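Putative Nitroreductase (PDB 3E39) binds flavin mononucleotide and is probably an FMN-dependent oxidoreductase of the nitroreductase family, found as a two-chain assembly. Local coordinates at residues Glu24-Asp28 with Glu29-Leu33; Arg163-Ala166 with Glu167-Glu171. One frame throughout, in Å; residues are numbered along the deposited sequence.

Overall arrangement
Both contacts are local, and they lie on opposite sides of the chain's centre. Contact 1, residues 24-33, starts helix 28-39 about 15 Å from that centre, beside strand 50-56, outermost of the sheet within this chain, and away from the annotated flavin site. Contact 2, residues 163-171, contains the one-turn helix 165-168 on the C-terminal arm and runs past its end, about 26 Å from the centre. Their own centres are 38 Å apart and their nearest atoms about 28 Å, yet both touch the second subunit. In contact 2 the side chain of Arg163 is about 11 Å from a bound FMN, and this residue follows the FMN-binding Arg162.

Contact 1: residues Glu24-Asp28 with Glu29-Leu33; sequences EAVSD and EAVRL
Ser27 caps helix 28-39 with its hydroxyl, and the carbonyls of Ser27 and Asp28 begin the helical ladder. Ser27 OG accepts from Ala30 N at 3.0 Å in a fairly straight bond (N-H...O 162°); its chi1 of 68° sets the hydroxyl between the residue's own N and carbonyl carbon, facing the helix start. Serine suits this N-cap because its short side chain can stand in for the carbonyl that an earlier turn would supply. Ser27 O receives Val31 N at 3.0 Å, and Asp28 O accepts from Arg32 N at 2.8 Å, while the Asp28 carboxylate turns elsewhere and pairs through OD1 with Arg56 on strand 50-56. An acid in this first turn should also be favoured by the helix dipole. Next along, Glu29 pairs with Arg32, three residues on: Arg32 grips side-on in its guanidinium plane, NE to Glu29 OE1 (3.0 Å) and NH2 to Glu29 OE2 (2.9 Å). On the buried side Val26 lays CG1 against Ala30 CB at 3.9 Å and across Val31 CG2 at 4.0 Å, the two valines crossing at about a right angle. The whole is a serine N-cap with an apolar contact spanning the cap, the hydrophobic staple position of a helix N-terminus.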
loop_
_atom_site.group_PDB
_atom_site.type_symbol
_atom_site.label_atom_id
_atom_site.label_comp_id
_atom_site.label_asym_id
_atom_site.label_seq_id
_atom_site.Cartn_x
_atom_site.Cartn_y
_atom_site.Cartn_z
ATOM N N GLU A 24 10.913 24.027 -9.204
ATOM C CA GLU A 24 11.490 23.185 -10.243
ATOM C C GLU A 24 10.426 22.270 -10.884
ATOM O O GLU A 24 9.599 21.688 -10.182
ATOM C CB GLU A 24 12.653 22.362 -9.663
ATOM C CG GLU A 24 13.441 21.572 -10.680
ATOM C CD GLU A 24 14.644 20.848 -10.084
ATOM O OE1 GLU A 24 15.054 21.174 -8.932
ATOM O OE2 GLU A 24 15.199 19.969 -10.797
ATOM N N ALA A 25 10.486 22.158 -12.213
ATOM C CA ALA A 25 9.532 21.344 -12.985
ATOM C C ALA A 25 9.699 19.868 -12.643
ATOM O O ALA A 25 10.801 19.444 -12.285
ATOM C CB ALA A 25 9.768 21.531 -14.481
ATOM N N VAL A 26 8.598 19.119 -12.722
ATOM C CA VAL A 26 8.621 17.667 -12.570
ATOM C C VAL A 26 8.417 17.145 -13.970
ATOM O O VAL A 26 7.352 17.375 -14.586
ATOM C CB VAL A 26 7.511 17.155 -11.652
ATOM C CG1 VAL A 26 7.528 15.634 -11.593
ATOM C CG2 VAL A 26 7.659 17.727 -10.246
ATOM N N SER A 27 9.404 16.431 -14.492
ATOM C CA SER A 27 9.333 15.939 -15.856
ATOM C C SER A 27 8.249 14.923 -16.128
ATOM O O SER A 27 7.773 14.219 -15.224
ATOM C CB SER A 27 10.666 15.307 -16.264
ATOM O OG SER A 27 10.928 14.116 -15.548
ATOM N N ASP A 28 7.871 14.867 -17.402
ATOM C CA ASP A 28 6.925 13.885 -17.883
ATOM C C ASP A 28 7.451 12.498 -17.564
ATOM O O ASP A 28 6.644 11.619 -17.233
ATOM C CB ASP A 28 6.694 13.975 -19.401
ATOM C CG ASP A 28 5.700 15.041 -19.787
ATOM O OD1 ASP A 28 5.068 15.648 -18.898
ATOM O OD2 ASP A 28 5.513 15.220 -21.011
ATOM N N GLU A 29 8.771 12.297 -17.692
ATOM C CA GLU A 29 9.366 10.985 -17.423
ATOM C C GLU A 29 9.216 10.599 -15.959
ATOM O O GLU A 29 8.858 9.435 -15.663
ATOM C CB GLU A 29 10.825 10.919 -17.874
ATOM C CG GLU A 29 11.496 9.537 -17.695
ATOM C CD GLU A 29 10.785 8.380 -18.423
ATOM O OE1 GLU A 29 9.868 8.597 -19.249
ATOM O OE2 GLU A 29 11.161 7.220 -18.173
ATOM N N ALA A 30 9.458 11.558 -15.049
ATOM C CA ALA A 30 9.234 11.311 -13.613
ATOM C C ALA A 30 7.754 10.911 -13.382
ATOM O O ALA A 30 7.478 9.911 -12.686
ATOM C CB ALA A 30 9.613 12.505 -12.758
ATOM N N VAL A 31 6.825 11.659 -13.964
ATOM C CA VAL A 31 5.399 11.350 -13.768
ATOM C C VAL A 31 5.094 9.942 -14.307
ATOM O O VAL A 31 4.375 9.136 -13.659
ATOM C CB VAL A 31 4.463 12.412 -14.400
ATOM C CG1 VAL A 31 2.999 11.952 -14.319
ATOM C CG2 VAL A 31 4.701 13.790 -13.693
ATOM N N ARG A 32 5.643 9.639 -15.480
ATOM C CA ARG A 32 5.450 8.316 -16.086
ATOM C C ARG A 32 5.984 7.202 -15.180
ATOM O O ARG A 32 5.301 6.182 -14.963
ATOM C CB ARG A 32 6.126 8.239 -17.467
ATOM C CG ARG A 32 5.661 7.019 -18.246
ATOM C CD ARG A 32 6.484 6.800 -19.516
ATOM N NE ARG A 32 7.853 6.390 -19.197
ATOM C CZ ARG A 32 8.217 5.145 -18.867
ATOM N NH1 ARG A 32 7.327 4.165 -18.800
ATOM N NH2 ARG A 32 9.493 4.884 -18.594
ATOM N N LEU A 33 7.195 7.373 -14.658
ATOM C CA LEU A 33 7.785 6.376 -13.760
ATOM C C LEU A 33 6.943 6.191 -12.487
ATOM O O LEU A 33 6.790 5.051 -12.003
ATOM C CB LEU A 33 9.221 6.709 -13.384
ATOM C CG LEU A 33 10.206 6.603 -14.540
ATOM C CD1 LEU A 33 11.544 7.186 -14.132
ATOM C CD2 LEU A 33 10.336 5.122 -15.016
#

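Contact 2: residues Arg163-Ala166 with Glu167-Glu171; sequences RPLA and ELLLE
Arg163 and Glu167, four residues apart, make the ionic part of this turn. The arginine bends at chi3 (71°), which brings its guanidinium back beside the glutamate, and grips one oxygen with two nitrogens: Glu167 OE1 lies 2.9 Å from Arg163 NE and 3.1 Å from Arg163 NH2. That oxygen sits at the guanidinium edge, close to its plane, whereas the carboxylate plane is turned 61° from it. A water donates to Glu167 O and weakly accepts from Arg163 NH2, tying the same arginine to the backbone.

The backbone bonds are those of a single tight turn. Glu167 N reaches Pro164 O at 2.9 Å and Leu168 N reaches Leu165 O at 2.9 Å; Leu169 N adds a weak bond to Leu165 O, and Leu168 N another to Pro164 O. Proline fits just before the helix, where no N-H is needed, and the Glu167 side chain crosses its ring obliquely, with Pro164 CD 3.5 Å from Glu167 CD.

Apolar contacts occupy another side. Leu165 CG meets Leu169 CD1 at 3.8 Å, and Glu178 of the chain's end touches both leucines. Leu168 rests CD2 near the arginine and packs on Arg51 of the second subunit. The i-to-i+3 bonds of Glu167 N and Leu168 N, with only weak i-to-i+4 bonds beside them, make a short 3-10-like turn, here on the C-terminal arm that the dimeric nitroreductase lays against its partner subunit.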
loop_
_atom_site.group_PDB
_atom_site.type_symbol
_atom_site.label_atom_id
_atom_site.label_comp_id
_atom_site.label_asym_id
_atom_site.label_seq_id
_atom_site.Cartn_x
_atom_site.Cartn_y
_atom_site.Cartn_z
ATOM N N ARG A 163 4.835 4.328 16.466
ATOM C CA ARG A 163 4.828 3.544 17.704
ATOM C C ARG A 163 5.843 2.407 17.555
ATOM O O ARG A 163 6.180 2.018 16.440
ATOM C CB ARG A 163 3.441 2.963 17.963
ATOM C CG ARG A 163 2.382 4.007 18.213
ATOM C CD ARG A 163 1.032 3.374 18.501
ATOM N NE ARG A 163 0.974 2.729 19.810
ATOM C CZ ARG A 163 -0.037 1.971 20.230
ATOM N NH1 ARG A 163 -1.085 1.748 19.455
ATOM N NH2 ARG A 163 -0.001 1.420 21.437
ATOM N N PRO A 164 6.385 1.915 18.684
ATOM C CA PRO A 164 7.314 0.818 18.618
ATOM C C PRO A 164 6.621 -0.423 18.142
ATOM O O PRO A 164 5.461 -0.634 18.466
ATOM C CB PRO A 164 7.763 0.620 20.082
ATOM C CG PRO A 164 7.305 1.781 20.814
ATOM C CD PRO A 164 6.152 2.367 20.065
ATOM N N LEU A 165 7.322 -1.235 17.368
ATOM C CA LEU A 165 6.775 -2.508 16.865
ATOM C C LEU A 165 6.128 -3.319 17.956
ATOM O O LEU A 165 5.067 -3.955 17.755
ATOM C CB LEU A 165 7.898 -3.322 16.225
ATOM C CG LEU A 165 7.534 -4.693 15.688
ATOM C CD1 LEU A 165 6.341 -4.532 14.777
ATOM C CD2 LEU A 165 8.763 -5.301 14.997
ATOM N N ALA A 166 6.759 -3.306 19.132
ATOM C CA ALA A 166 6.254 -4.043 20.299
ATOM C C ALA A 166 4.811 -3.685 20.682
ATOM O O ALA A 166 4.039 -4.559 21.094
ATOM C CB ALA A 166 7.185 -3.814 21.486
ATOM N N GLU A 167 4.452 -2.412 20.522
ATOM C CA GLU A 167 3.105 -1.963 20.817
ATOM C C GLU A 167 2.109 -2.316 19.710
ATOM O O GLU A 167 0.890 -2.243 19.918
ATOM C CB GLU A 167 3.075 -0.446 21.031
ATOM C CG GLU A 167 3.861 0.002 22.270
ATOM C CD GLU A 167 3.830 1.492 22.494
ATOM O OE1 GLU A 167 2.999 2.208 21.884
ATOM O OE2 GLU A 167 4.677 1.971 23.269
ATOM N N LEU A 168 2.630 -2.670 18.538
ATOM C CA LEU A 168 1.787 -2.949 17.362
ATOM C C LEU A 168 1.602 -4.454 17.083
ATOM O O LEU A 168 0.771 -4.847 16.273
ATOM C CB LEU A 168 2.374 -2.227 16.148
ATOM C CG LEU A 168 2.446 -0.701 16.253
ATOM C CD1 LEU A 168 3.150 -0.150 15.009
ATOM C CD2 LEU A 168 1.072 -0.091 16.402
ATOM N N LEU A 169 2.374 -5.289 17.766
ATOM C CA LEU A 169 2.241 -6.733 17.657
ATOM C C LEU A 169 1.162 -7.242 18.601
ATOM O O LEU A 169 1.064 -6.755 19.755
ATOM C CB LEU A 169 3.577 -7.391 18.009
ATOM C CG LEU A 169 4.702 -7.315 16.985
ATOM C CD1 LEU A 169 6.044 -7.667 17.616
ATOM C CD2 LEU A 169 4.362 -8.253 15.812
ATOM N N LEU A 170 0.374 -8.237 18.161
ATOM C CA LEU A 170 -0.627 -8.835 19.055
ATOM C C LEU A 170 0.005 -9.874 19.993
ATOM O O LEU A 170 -0.599 -10.272 21.002
ATOM C CB LEU A 170 -1.769 -9.486 18.298
ATOM C CG LEU A 170 -2.536 -8.572 17.337
ATOM C CD1 LEU A 170 -3.638 -9.343 16.633
ATOM C CD2 LEU A 170 -3.117 -7.343 18.024
ATOM N N GLU A 171 1.198 -10.297 19.618
ATOM C CA GLU A 171 1.984 -11.325 20.313
ATOM C C GLU A 171 3.432 -11.103 20.006
ATOM O O GLU A 171 3.766 -10.690 18.908
ATOM C CB GLU A 171 1.718 -12.726 19.764
ATOM C CG GLU A 171 0.520 -13.459 20.272
ATOM C CD GLU A 171 0.585 -14.933 19.915
ATOM O OE1 GLU A 171 1.562 -15.362 19.254
ATOM O OE2 GLU A 171 -0.327 -15.686 20.306
HETATM O O HOH W 1 -0.501 -1.554 22.455
#